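Local coordinates for alternansucrase (Leuconostoc mesenteroides, PDB 6HVG), which is a large, multidomain enzyme of glycoside hydrolase family 70, combining a TIM-barrel-type domain and a bound calcium ion with choline-binding-type repeats towards both ends of the chain, at residues Q234-D239 against Q261-K266; N254-N259 against T283-A288. All blocks are in the same frame, centred on the assembly; numbering follows the deposited sequence.

Interaction 1 (Q234-D239 against Q261-K266); sequences QTYYFD and QGVQIK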
ATOM      1  N   GLN A 234     -15.102 -11.666  35.764  1.00 74.11           N
ATOM      2  CA  GLN A 234     -15.192 -12.965  36.424  1.00 76.12           C
ATOM      3  C   GLN A 234     -15.971 -13.966  35.551  1.00 75.27           C
ATOM      4  O   GLN A 234     -16.845 -13.579  34.766  1.00 75.71           O
ATOM      5  CB  GLN A 234     -15.882 -12.828  37.781  1.00 78.56           C
ATOM      6  CG  GLN A 234     -15.126 -12.011  38.828  1.00 78.98           C
ATOM      7  CD  GLN A 234     -16.003 -11.652  40.032  1.00 81.80           C
ATOM      8  OE1 GLN A 234     -15.658 -11.914  41.183  1.00 79.54           O
ATOM      9  NE2 GLN A 234     -17.152 -11.051  39.758  1.00 83.06           N
ATOM     10  N   THR A 235     -15.654 -15.250  35.716  1.00 71.23           N
ATOM     11  CA  THR A 235     -16.224 -16.310  34.894  1.00 67.79           C
ATOM     12  C   THR A 235     -16.983 -17.352  35.722  1.00 68.21           C
ATOM     13  O   THR A 235     -16.478 -17.870  36.729  1.00 64.99           O
ATOM     14  CB  THR A 235     -15.114 -17.037  34.109  1.00 66.44           C
ATOM     15  OG1 THR A 235     -14.442 -16.105  33.263  1.00 65.88           O
ATOM     16  CG2 THR A 235     -15.677 -18.139  33.252  1.00 65.61           C
ATOM     17  N   TYR A 236     -18.185 -17.679  35.242  1.00 68.66           N
ATOM     18  CA  TYR A 236     -19.026 -18.729  35.823  1.00 69.14           C
ATOM     19  C   TYR A 236     -19.228 -19.834  34.805  1.00 67.56           C
ATOM     20  O   TYR A 236     -19.161 -19.566  33.609  1.00 64.51           O
ATOM     21  CB  TYR A 236     -20.407 -18.199  36.158  1.00 70.03           C
ATOM     22  CG  TYR A 236     -20.448 -17.137  37.213  1.00 69.90           C
ATOM     23  CD1 TYR A 236     -20.104 -15.829  36.922  1.00 68.83           C
ATOM     24  CD2 TYR A 236     -20.881 -17.432  38.488  1.00 70.60           C
ATOM     25  CE1 TYR A 236     -20.166 -14.845  37.883  1.00 69.60           C
ATOM     26  CE2 TYR A 236     -20.933 -16.462  39.455  1.00 71.50           C
ATOM     27  CZ  TYR A 236     -20.587 -15.168  39.146  1.00 70.52           C
ATOM     28  OH  TYR A 236     -20.663 -14.203  40.115  1.00 72.61           O
ATOM     29  N   TYR A 237     -19.536 -21.052  35.249  1.00 65.72           N
ATOM     30  CA  TYR A 237     -20.056 -22.036  34.315  1.00 65.00           C
ATOM     31  C   TYR A 237     -21.397 -22.493  34.795  1.00 63.86           C
ATOM     32  O   TYR A 237     -21.497 -23.030  35.896  1.00 64.24           O
ATOM     33  CB  TYR A 237     -19.138 -23.235  34.161  1.00 67.13           C
ATOM     34  CG  TYR A 237     -19.648 -24.174  33.080  1.00 70.08           C
ATOM     35  CD1 TYR A 237     -19.453 -23.890  31.734  1.00 71.75           C
ATOM     36  CD2 TYR A 237     -20.368 -25.312  33.402  1.00 70.21           C
ATOM     37  CE1 TYR A 237     -19.925 -24.732  30.738  1.00 72.80           C
ATOM     38  CE2 TYR A 237     -20.848 -26.158  32.420  1.00 70.46           C
ATOM     39  CZ  TYR A 237     -20.628 -25.865  31.093  1.00 71.62           C
ATOM     40  OH  TYR A 237     -21.105 -26.699  30.122  1.00 70.30           O
ATOM     41  N   PHE A 238     -22.416 -22.288  33.966  1.00 62.69           N
ATOM     42  CA  PHE A 238     -23.775 -22.685  34.307  1.00 64.62           C
ATOM     43  C   PHE A 238     -24.104 -24.033  33.683  1.00 65.47           C
ATOM     44  O   PHE A 238     -23.815 -24.265  32.519  1.00 64.64           O
ATOM     45  CB  PHE A 238     -24.750 -21.616  33.853  1.00 65.40           C
ATOM     46  CG  PHE A 238     -24.465 -20.272  34.456  1.00 66.35           C
ATOM     47  CD1 PHE A 238     -23.753 -19.310  33.742  1.00 64.48           C
ATOM     48  CD2 PHE A 238     -24.869 -19.980  35.761  1.00 65.86           C
ATOM     49  CE1 PHE A 238     -23.479 -18.072  34.305  1.00 63.68           C
ATOM     50  CE2 PHE A 238     -24.585 -18.755  36.324  1.00 65.52           C
ATOM     51  CZ  PHE A 238     -23.892 -17.793  35.596  1.00 63.59           C
ATOM     52  N   ASP A 239     -24.722 -24.907  34.473  1.00 68.32           N
ATOM     53  CA  ASP A 239     -24.985 -26.299  34.078  1.00 69.67           C
ATOM     54  C   ASP A 239     -26.300 -26.476  33.309  1.00 71.36           C
ATOM     55  O   ASP A 239     -26.830 -25.510  32.752  1.00 69.15           O
ATOM     56  CB  ASP A 239     -24.956 -27.208  35.327  1.00 70.89           C
ATOM     57  CG  ASP A 239     -26.073 -26.904  36.320  1.00 71.68           C
ATOM     58  OD1 ASP A 239     -25.818 -26.995  37.540  1.00 72.20           O
ATOM     59  OD2 ASP A 239     -27.195 -26.574  35.898  1.00 72.96           O
ATOM     60  N   GLN A 261     -19.365 -19.167  45.607  1.00 75.41           N
ATOM     61  CA  GLN A 261     -20.345 -18.331  44.904  1.00 76.10           C
ATOM     62  C   GLN A 261     -20.414 -18.608  43.416  1.00 74.94           C
ATOM     63  O   GLN A 261     -21.119 -17.911  42.703  1.00 71.80           O
ATOM     64  CB  GLN A 261     -20.049 -16.831  45.130  1.00 78.39           C
ATOM     65  CG  GLN A 261     -20.455 -16.295  46.494  1.00 81.56           C
ATOM     66  CD  GLN A 261     -19.580 -16.842  47.614  1.00 86.91           C
ATOM     67  OE1 GLN A 261     -18.353 -16.944  47.474  1.00 91.27           O
ATOM     68  NE2 GLN A 261     -20.201 -17.198  48.733  1.00 91.83           N
ATOM     69  N   GLY A 262     -19.648 -19.594  42.944  1.00 76.55           N
ATOM     70  CA  GLY A 262     -19.670 -20.033  41.555  1.00 73.91           C
ATOM     71  C   GLY A 262     -18.687 -19.367  40.612  1.00 72.57           C
ATOM     72  O   GLY A 262     -18.734 -19.587  39.400  1.00 74.97           O
ATOM     73  N   VAL A 263     -17.769 -18.575  41.160  1.00 71.70           N
ATOM     74  CA  VAL A 263     -16.803 -17.827  40.358  1.00 69.53           C
ATOM     75  C   VAL A 263     -15.600 -18.706  40.043  1.00 67.06           C
ATOM     76  O   VAL A 263     -15.213 -19.533  40.854  1.00 66.57           O
ATOM     77  CB  VAL A 263     -16.319 -16.557  41.097  1.00 69.90           C
ATOM     78  CG1 VAL A 263     -15.246 -15.809  40.305  1.00 69.29           C
ATOM     79  CG2 VAL A 263     -17.498 -15.636  41.381  1.00 71.72           C
ATOM     80  N   GLN A 264     -15.005 -18.517  38.872  1.00 66.21           N
ATOM     81  CA  GLN A 264     -13.880 -19.354  38.458  1.00 67.11           C
ATOM     82  C   GLN A 264     -12.529 -18.837  38.945  1.00 66.60           C
ATOM     83  O   GLN A 264     -12.169 -17.685  38.701  1.00 69.00           O
ATOM     84  CB  GLN A 264     -13.831 -19.511  36.932  1.00 67.19           C
ATOM     85  CG  GLN A 264     -12.953 -20.699  36.529  1.00 66.98           C
ATOM     86  CD  GLN A 264     -12.809 -20.891  35.044  1.00 66.06           C
ATOM     87  OE1 GLN A 264     -13.218 -20.048  34.239  1.00 65.37           O
ATOM     88  NE2 GLN A 264     -12.210 -22.004  34.668  1.00 66.92           N
ATOM     89  N   ILE A 265     -11.778 -19.707  39.612  1.00 64.87           N
ATOM     90  CA  ILE A 265     -10.422 -19.371  40.030  1.00 64.10           C
ATOM     91  C   ILE A 265      -9.482 -19.432  38.816  1.00 65.90           C
ATOM     92  O   ILE A 265      -9.404 -20.454  38.124  1.00 65.99           O
ATOM     93  CB  ILE A 265      -9.888 -20.294  41.134  1.00 63.60           C
ATOM     94  CG1 ILE A 265     -10.785 -20.320  42.391  1.00 66.95           C
ATOM     95  CG2 ILE A 265      -8.475 -19.903  41.506  1.00 62.98           C
ATOM     96  CD1 ILE A 265     -11.204 -18.986  42.993  1.00 68.10           C
ATOM     97  N   LYS A 266      -8.763 -18.329  38.586  1.00 66.90           N
ATOM     98  CA  LYS A 266      -7.809 -18.169  37.477  1.00 64.84           C
ATOM     99  C   LYS A 266      -6.517 -17.564  38.010  1.00 63.68           C
ATOM    100  O   LYS A 266      -6.531 -16.559  38.705  1.00 65.17           O
ATOM    101  CB  LYS A 266      -8.363 -17.236  36.406  1.00 65.65           C
ATOM    102  CG  LYS A 266      -9.451 -17.755  35.457  1.00 68.73           C
ATOM    103  CD  LYS A 266     -10.302 -16.568  34.963  1.00 71.89           C
ATOM    104  CE  LYS A 266     -10.782 -16.681  33.528  1.00 71.54           C
ATOM    105  NZ  LYS A 266     -11.403 -17.981  33.200  1.00 74.26           N
TER
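Thr235 and Gln264 meet through both backbone and side chain. The carbonyl Thr235 O accepts Gln264 N at 2.7 Å; the donor lies nearly on the extension of the C=O bond, but the N-H is bent, with an angle of 130° at the hydrogen. With the two segments running 108° apart, this bond ties the segment 261-266 to the strand it crosses. Beside it, Thr235 and Gln264 point the same way, and the methyl Thr235 CG2 packs 3.3 Å from Gln264 OE1. A β-branched threonine suits this place: its methyl rests against the amide while OG1 turns towards the ammonium end of Lys266, 3.6 Å from NZ.

The ring of Tyr236 meets Val263 and the loop backbone. Val263 CA lies over one face of the ring, and Gln261 O approaches the edge, near the ring plane, 3.6 Å from Tyr236 CE2. The two methyls of Val263 divide their work: with CG1 anti to the backbone N (chi1 177°), CG1 touches Gln234 CB at 4.0 Å, whereas CG2 meets Tyr236 CZ at 3.8 Å. Gly262 has positive phi, where a CB would press on the carbonyl oxygen of Gln261, so glycine suits it.

Further out, Lys266 NZ donates to Gln264 OE1 at 2.9 Å from well above the carbonyl plane, and its second partner is Asn282 O. The extended Gln264 can thus receive the lysine at OE1 while NE2 makes a weak bond to Thr283 O. The loop itself is steadied by Asn259 OD1, which accepts Val263 N.

Strand 235-238 forms an antiparallel hairpin with strand 226-229, while Tyr236 and Phe238 also pack on Val206 of strand 205-209. The contact thus ties the loop before strand 268-270 to the hairpin 226-238.

Interaction 2 (N254-N259 against T283-A288); sequences NLQYFN and TGNAVA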
ATOM      1  N   ASN A 254     -11.283 -30.655  30.961  1.00 88.41           N
ATOM      2  CA  ASN A 254     -10.447 -29.675  31.658  1.00 82.40           C
ATOM      3  C   ASN A 254     -10.824 -29.663  33.125  1.00 76.90           C
ATOM      4  O   ASN A 254     -12.008 -29.649  33.451  1.00 81.42           O
ATOM      5  CB  ASN A 254     -10.652 -28.268  31.109  1.00 83.49           C
ATOM      6  CG  ASN A 254     -10.111 -28.101  29.711  1.00 84.94           C
ATOM      7  OD1 ASN A 254      -9.327 -27.193  29.446  1.00 78.63           O
ATOM      8  ND2 ASN A 254     -10.522 -28.969  28.810  1.00 92.13           N
ATOM      9  N   LEU A 255      -9.831 -29.658  34.006  1.00 71.58           N
ATOM     10  CA  LEU A 255     -10.082 -29.611  35.443  1.00 71.55           C
ATOM     11  C   LEU A 255     -10.100 -28.152  35.867  1.00 73.39           C
ATOM     12  O   LEU A 255      -9.189 -27.399  35.535  1.00 73.19           O
ATOM     13  CB  LEU A 255      -9.001 -30.360  36.189  1.00 70.14           C
ATOM     14  CG  LEU A 255      -9.127 -30.540  37.702  1.00 74.80           C
ATOM     15  CD1 LEU A 255     -10.467 -31.195  38.072  1.00 77.18           C
ATOM     16  CD2 LEU A 255      -7.977 -31.385  38.248  1.00 73.57           C
ATOM     17  N   GLN A 256     -11.179 -27.726  36.524  1.00 72.50           N
ATOM     18  CA  GLN A 256     -11.316 -26.340  36.979  1.00 70.35           C
ATOM     19  C   GLN A 256     -11.900 -26.230  38.401  1.00 72.53           C
ATOM     20  O   GLN A 256     -12.573 -27.141  38.881  1.00 73.56           O
ATOM     21  CB  GLN A 256     -12.170 -25.578  35.977  1.00 68.66           C
ATOM     22  CG  GLN A 256     -11.487 -25.405  34.616  1.00 66.54           C
ATOM     23  CD  GLN A 256     -12.431 -25.080  33.485  1.00 67.88           C
ATOM     24  OE1 GLN A 256     -13.663 -25.172  33.615  1.00 66.89           O
ATOM     25  NE2 GLN A 256     -11.854 -24.706  32.340  1.00 69.16           N
ATOM     26  N   TYR A 257     -11.601 -25.132  39.096  1.00 71.54           N
ATOM     27  CA  TYR A 257     -12.139 -24.918  40.452  1.00 69.04           C
ATOM     28  C   TYR A 257     -13.095 -23.744  40.515  1.00 68.65           C
ATOM     29  O   TYR A 257     -12.903 -22.744  39.846  1.00 65.66           O
ATOM     30  CB  TYR A 257     -11.028 -24.692  41.462  1.00 68.90           C
ATOM     31  CG  TYR A 257     -11.594 -24.656  42.851  1.00 70.70           C
ATOM     32  CD1 TYR A 257     -12.010 -25.824  43.451  1.00 68.59           C
ATOM     33  CD2 TYR A 257     -11.762 -23.463  43.547  1.00 72.19           C
ATOM     34  CE1 TYR A 257     -12.550 -25.832  44.716  1.00 68.30           C
ATOM     35  CE2 TYR A 257     -12.308 -23.458  44.809  1.00 72.36           C
ATOM     36  CZ  TYR A 257     -12.691 -24.646  45.385  1.00 71.55           C
ATOM     37  OH  TYR A 257     -13.262 -24.610  46.636  1.00 80.36           O
ATOM     38  N   PHE A 258     -14.148 -23.853  41.315  1.00 72.47           N
ATOM     39  CA  PHE A 258     -15.068 -22.722  41.462  1.00 71.98           C
ATOM     40  C   PHE A 258     -15.316 -22.404  42.938  1.00 73.34           C
ATOM     41  O   PHE A 258     -15.525 -23.297  43.754  1.00 75.24           O
ATOM     42  CB  PHE A 258     -16.383 -23.035  40.755  1.00 71.52           C
ATOM     43  CG  PHE A 258     -16.286 -23.024  39.259  1.00 68.44           C
ATOM     44  CD1 PHE A 258     -16.013 -24.183  38.548  1.00 68.98           C
ATOM     45  CD2 PHE A 258     -16.476 -21.864  38.558  1.00 67.88           C
ATOM     46  CE1 PHE A 258     -15.893 -24.165  37.163  1.00 67.38           C
ATOM     47  CE2 PHE A 258     -16.377 -21.842  37.159  1.00 66.43           C
ATOM     48  CZ  PHE A 258     -16.092 -23.000  36.461  1.00 63.90           C
ATOM     49  N   ASN A 259     -15.316 -21.126  43.290  1.00 73.31           N
ATOM     50  CA  ASN A 259     -15.540 -20.743  44.676  1.00 74.25           C
ATOM     51  C   ASN A 259     -16.996 -20.964  45.074  1.00 75.72           C
ATOM     52  O   ASN A 259     -17.845 -21.262  44.234  1.00 75.43           O
ATOM     53  CB  ASN A 259     -15.073 -19.305  44.921  1.00 74.49           C
ATOM     54  CG  ASN A 259     -16.010 -18.251  44.373  1.00 73.58           C
ATOM     55  OD1 ASN A 259     -17.096 -18.535  43.877  1.00 75.33           O
ATOM     56  ND2 ASN A 259     -15.577 -17.008  44.462  1.00 74.19           N
ATOM     57  N   THR A 283      -7.373 -19.566  30.965  1.00 75.84           N
ATOM     58  CA  THR A 283      -8.219 -20.725  30.774  1.00 73.45           C
ATOM     59  C   THR A 283      -8.810 -21.180  32.095  1.00 74.28           C
ATOM     60  O   THR A 283      -9.970 -21.604  32.152  1.00 78.38           O
ATOM     61  CB  THR A 283      -7.434 -21.908  30.178  1.00 72.71           C
ATOM     62  OG1 THR A 283      -6.505 -22.397  31.146  1.00 68.42           O
ATOM     63  CG2 THR A 283      -6.667 -21.497  28.915  1.00 74.87           C
ATOM     64  N   GLY A 284      -8.013 -21.096  33.154  1.00 72.15           N
ATOM     65  CA  GLY A 284      -8.413 -21.644  34.441  1.00 71.37           C
ATOM     66  C   GLY A 284      -8.166 -23.129  34.538  1.00 67.66           C
ATOM     67  O   GLY A 284      -8.636 -23.752  35.463  1.00 66.59           O
ATOM     68  N   ASN A 285      -7.401 -23.694  33.600  1.00 66.31           N
ATOM     69  CA  ASN A 285      -7.143 -25.135  33.583  1.00 64.66           C
ATOM     70  C   ASN A 285      -6.000 -25.532  34.511  1.00 65.03           C
ATOM     71  O   ASN A 285      -5.050 -24.769  34.710  1.00 65.86           O
ATOM     72  CB  ASN A 285      -6.826 -25.586  32.157  1.00 64.55           C
ATOM     73  CG  ASN A 285      -7.938 -25.261  31.174  1.00 67.48           C
ATOM     74  OD1 ASN A 285      -9.099 -25.131  31.541  1.00 76.57           O
ATOM     75  ND2 ASN A 285      -7.591 -25.151  29.915  1.00 69.35           N
ATOM     76  N   ALA A 286      -6.113 -26.720  35.102  1.00 66.01           N
ATOM     77  CA  ALA A 286      -5.091 -27.229  36.007  1.00 67.62           C
ATOM     78  C   ALA A 286      -3.782 -27.439  35.268  1.00 70.91           C
ATOM     79  O   ALA A 286      -3.780 -27.977  34.166  1.00 73.40           O
ATOM     80  CB  ALA A 286      -5.542 -28.529  36.647  1.00 69.25           C
ATOM     81  N   VAL A 287      -2.690 -26.994  35.883  1.00 73.75           N
ATOM     82  CA  VAL A 287      -1.367 -27.105  35.305  1.00 72.49           C
ATOM     83  C   VAL A 287      -0.338 -27.210  36.402  1.00 73.11           C
ATOM     84  O   VAL A 287      -0.549 -26.756  37.528  1.00 73.85           O
ATOM     85  CB  VAL A 287      -1.010 -25.900  34.431  1.00 74.00           C
ATOM     86  CG1 VAL A 287      -1.853 -25.881  33.169  1.00 76.57           C
ATOM     87  CG2 VAL A 287      -1.169 -24.596  35.218  1.00 79.95           C
ATOM     88  N   ALA A 288       0.781 -27.822  36.057  1.00 74.76           N
ATOM     89  CA  ALA A 288       1.890 -27.910  36.965  1.00 75.35           C
ATOM     90  C   ALA A 288       2.417 -26.492  37.228  1.00 73.94           C
ATOM     91  O   ALA A 288       2.477 -25.630  36.328  1.00 71.16           O
ATOM     92  CB  ALA A 288       2.990 -28.796  36.390  1.00 75.86           C
TER
HETATM   93  O   HOH W   1     -10.726 -22.804  37.401  1.00 52.34           O
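Asn254 lays its side chain obliquely across that of Asn285, the amide planes 64° apart. The two amides touch without a hydrogen bond, and the close approach of Asn254 OD1 to both the oxygen and the nitrogen of Asn285 leaves the detail of their placement doubtful. Leu255 makes the backbone link: its O accepts Ala286 N at 3.2 Å, and alanine gives a small apolar surface against Leu255, CB to CB at 3.9 Å.

Gln256 has a long enough extended chain to reach the same asparagine from alongside. Its NE2 donates to Asn285 OD1 at 2.9 Å, almost straight along the acceptor's C=O bond, with the two amides nearly coplanar (15°). Gln256 OE1 takes the hydroxyl of Tyr227, so both ends of this buried amide are used. At Tyr257, the backbone N donates to a water that can donate to Gly284 O. Gly284 has positive phi, where a CB would press on the preceding carbonyl oxygen, so glycine suits it. Thr283 OG1 accepts Asn285 N in an ST turn that shapes the approach to Asn285.

Strand 254-256 forms a hairpin with strand 249-251; strand 286-293 belongs to the next sheet, beside strand 277-279, where Ala286 also touches Ile277.

How the interactions relate
The centres of interactions 1 and 2 lie 11 Å apart, among the N-terminal choline-binding-type repeats and some 45 Å from the centre of the chain. Their segments alternate along the sequence: 234-239, 254-259, 261-266, 283-288. Each contact joins a hairpin strand to a segment beyond the next hairpin or strand, so together they interlock successive β-units. They touch directly: Ile265 N probably donates to Tyr257 O, and Gln264 packs on Gln256 and Phe258, making it the side chain common to both neighbourhoods. Such stepwise stacking of hairpins is consistent with the solenoid build of choline-binding repeats.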